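Threonine phosphate decarboxylase-like enzyme (Sulfurospirillum multivorans, PDB 6OUX) decarboxylates L-serine O-phosphate to ethanolamine O-phosphate with the help of pyridoxal phosphate, a step in norcobamide biosynthesis. Local coordinates at residues D172-I177 / P203-D208. Numbering follows the deposited sequence.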
loop_
_atom_site.group_PDB
_atom_site.type_symbol
_atom_site.label_atom_id
_atom_site.label_comp_id
_atom_site.label_asym_id
_atom_site.label_seq_id
_atom_site.Cartn_x
_atom_site.Cartn_y
_atom_site.Cartn_z
ATOM N N ASP A 172 26.144 8.144 -9.687
ATOM C CA ASP A 172 26.173 7.800 -8.305
ATOM C C ASP A 172 25.312 6.549 -7.993
ATOM O O ASP A 172 25.449 5.955 -6.909
ATOM C CB ASP A 172 25.714 8.955 -7.426
ATOM C CG ASP A 172 24.336 9.451 -7.774
ATOM O OD1 ASP A 172 23.333 8.808 -7.384
ATOM O OD2 ASP A 172 24.238 10.518 -8.438
ATOM N N THR A 173 24.368 6.216 -8.883
ATOM C CA THR A 173 23.386 5.124 -8.643
ATOM C C THR A 173 23.251 4.337 -9.945
ATOM O O THR A 173 23.196 4.918 -11.060
ATOM C CB THR A 173 22.024 5.692 -8.245
ATOM O OG1 THR A 173 22.186 6.568 -7.117
ATOM C CG2 THR A 173 20.970 4.567 -7.871
ATOM N N VAL A 174 23.281 3.026 -9.821
ATOM C CA VAL A 174 22.994 2.140 -10.937
ATOM C C VAL A 174 21.794 1.221 -10.571
ATOM O O VAL A 174 21.611 0.898 -9.385
ATOM C CB VAL A 174 24.278 1.334 -11.160
ATOM C CG1 VAL A 174 24.074 0.019 -11.802
ATOM C CG2 VAL A 174 25.348 2.229 -11.841
ATOM N N VAL A 175 20.960 0.901 -11.568
ATOM C CA VAL A 175 19.857 -0.134 -11.425
ATOM C C VAL A 175 20.098 -1.322 -12.360
ATOM O O VAL A 175 20.239 -1.131 -13.552
ATOM C CB VAL A 175 18.494 0.432 -11.720
ATOM C CG1 VAL A 175 17.370 -0.614 -11.474
ATOM C CG2 VAL A 175 18.241 1.682 -10.911
ATOM N N LEU A 176 20.242 -2.532 -11.784
ATOM C CA LEU A 176 20.364 -3.756 -12.532
ATOM C C LEU A 176 19.129 -4.619 -12.164
ATOM O O LEU A 176 18.655 -4.659 -11.013
ATOM C CB LEU A 176 21.649 -4.510 -12.213
ATOM C CG LEU A 176 22.998 -3.785 -12.440
ATOM C CD1 LEU A 176 24.192 -4.585 -11.969
ATOM C CD2 LEU A 176 23.175 -3.477 -13.918
ATOM N N ILE A 177 18.535 -5.210 -13.167
ATOM C CA ILE A 177 17.404 -6.107 -12.986
ATOM C C ILE A 177 17.923 -7.512 -13.366
ATOM O O ILE A 177 18.315 -7.714 -14.516
ATOM C CB ILE A 177 16.247 -5.740 -13.860
ATOM C CG1 ILE A 177 15.969 -4.228 -13.861
ATOM C CG2 ILE A 177 14.975 -6.548 -13.467
ATOM C CD1 ILE A 177 15.579 -3.642 -12.543
ATOM N N PRO A 203 28.379 4.622 -5.415
ATOM C CA PRO A 203 27.694 4.722 -4.163
ATOM C C PRO A 203 26.547 3.678 -3.936
ATOM O O PRO A 203 26.431 3.066 -2.863
ATOM C CB PRO A 203 27.165 6.140 -4.206
ATOM C CG PRO A 203 28.226 6.896 -4.966
ATOM C CD PRO A 203 28.472 5.939 -6.068
ATOM N N ARG A 204 25.734 3.446 -4.956
ATOM C CA ARG A 204 24.536 2.608 -4.823
ATOM C C ARG A 204 24.391 1.749 -6.042
ATOM O O ARG A 204 24.254 2.288 -7.146
ATOM C CB ARG A 204 23.262 3.497 -4.666
ATOM C CG ARG A 204 23.114 4.176 -3.286
ATOM C CD ARG A 204 22.075 5.268 -3.354
ATOM N NE ARG A 204 22.611 6.363 -4.117
ATOM C CZ ARG A 204 23.449 7.280 -3.603
ATOM N NH1 ARG A 204 23.828 7.240 -2.326
ATOM N NH2 ARG A 204 23.931 8.247 -4.369
ATOM N N ILE A 205 24.407 0.422 -5.843
ATOM C CA ILE A 205 24.154 -0.510 -6.898
ATOM C C ILE A 205 22.907 -1.280 -6.463
ATOM O O ILE A 205 22.980 -2.112 -5.529
ATOM C CB ILE A 205 25.345 -1.480 -7.147
ATOM C CG1 ILE A 205 26.590 -0.664 -7.564
ATOM C CG2 ILE A 205 24.894 -2.505 -8.183
ATOM C CD1 ILE A 205 27.810 -1.490 -7.815
ATOM N N ILE A 206 21.795 -0.938 -7.111
ATOM C CA ILE A 206 20.482 -1.466 -6.822
ATOM C C ILE A 206 20.253 -2.639 -7.707
ATOM O O ILE A 206 20.392 -2.533 -8.934
ATOM C CB ILE A 206 19.367 -0.451 -7.116
ATOM C CG1 ILE A 206 19.473 0.713 -6.121
ATOM C CG2 ILE A 206 18.018 -1.146 -7.038
ATOM C CD1 ILE A 206 18.780 1.959 -6.593
ATOM N N ILE A 207 19.965 -3.785 -7.102
ATOM C CA ILE A 207 19.760 -5.009 -7.881
ATOM C C ILE A 207 18.375 -5.516 -7.573
ATOM O O ILE A 207 18.099 -5.971 -6.435
ATOM C CB ILE A 207 20.794 -6.115 -7.525
ATOM C CG1 ILE A 207 22.223 -5.595 -7.665
ATOM C CG2 ILE A 207 20.551 -7.310 -8.412
ATOM C CD1 ILE A 207 23.357 -6.518 -7.227
ATOM N N ASP A 208 17.522 -5.485 -8.585
ATOM C CA ASP A 208 16.171 -6.059 -8.538
ATOM C C ASP A 208 16.219 -7.547 -8.928
ATOM O O ASP A 208 16.351 -7.907 -10.131
ATOM C CB ASP A 208 15.200 -5.262 -9.400
ATOM C CG ASP A 208 13.784 -5.798 -9.349
ATOM O OD1 ASP A 208 13.461 -6.793 -8.665
ATOM O OD2 ASP A 208 12.962 -5.183 -10.050
#
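Parallel strands 173-177 and 204-208 pair in the beta-alpha-beta unit whose two strands are joined through helix 189-198, within the mixed seven-stranded sheet of this PLP-dependent enzyme. V174 N bonds to R204 O (2.9 Å), and V174 O accepts from I206 N. L176 N bonds to I206 O, and L176 O accepts from D208 N (2.8 Å). At the strand starts, R204 bends at chi3 (-71°) and turns the edge of its guanidinium to T173 and D172. R204 NE gives a nearly straight bond to T173 OG1 (3.0 Å). R204 NH2 forms a salt bridge with D172 OD1 (3.1 Å), coming from above the carboxylate plane. T173 OG1 also donates to D172 OD1, which closes a three-residue polar cluster. A leucine in place of R204 would probably leave D172 OD1 without its charged mate and T173 OG1 without its donor. In this alpha/beta fold, L176 and I207 face helix 189-198 through M192. On the other face, T173 CG2 meets I206 CD1 (3.6 Å), and helix 108-116 covers both residues. At the C-terminal ends, I177 CD1 lies against D208 CB (3.6 Å). I177 also neighbours N181, a probable O-phospho-L-serine-binding residue, while D208 OD1 is hydrogen-bonded to S210.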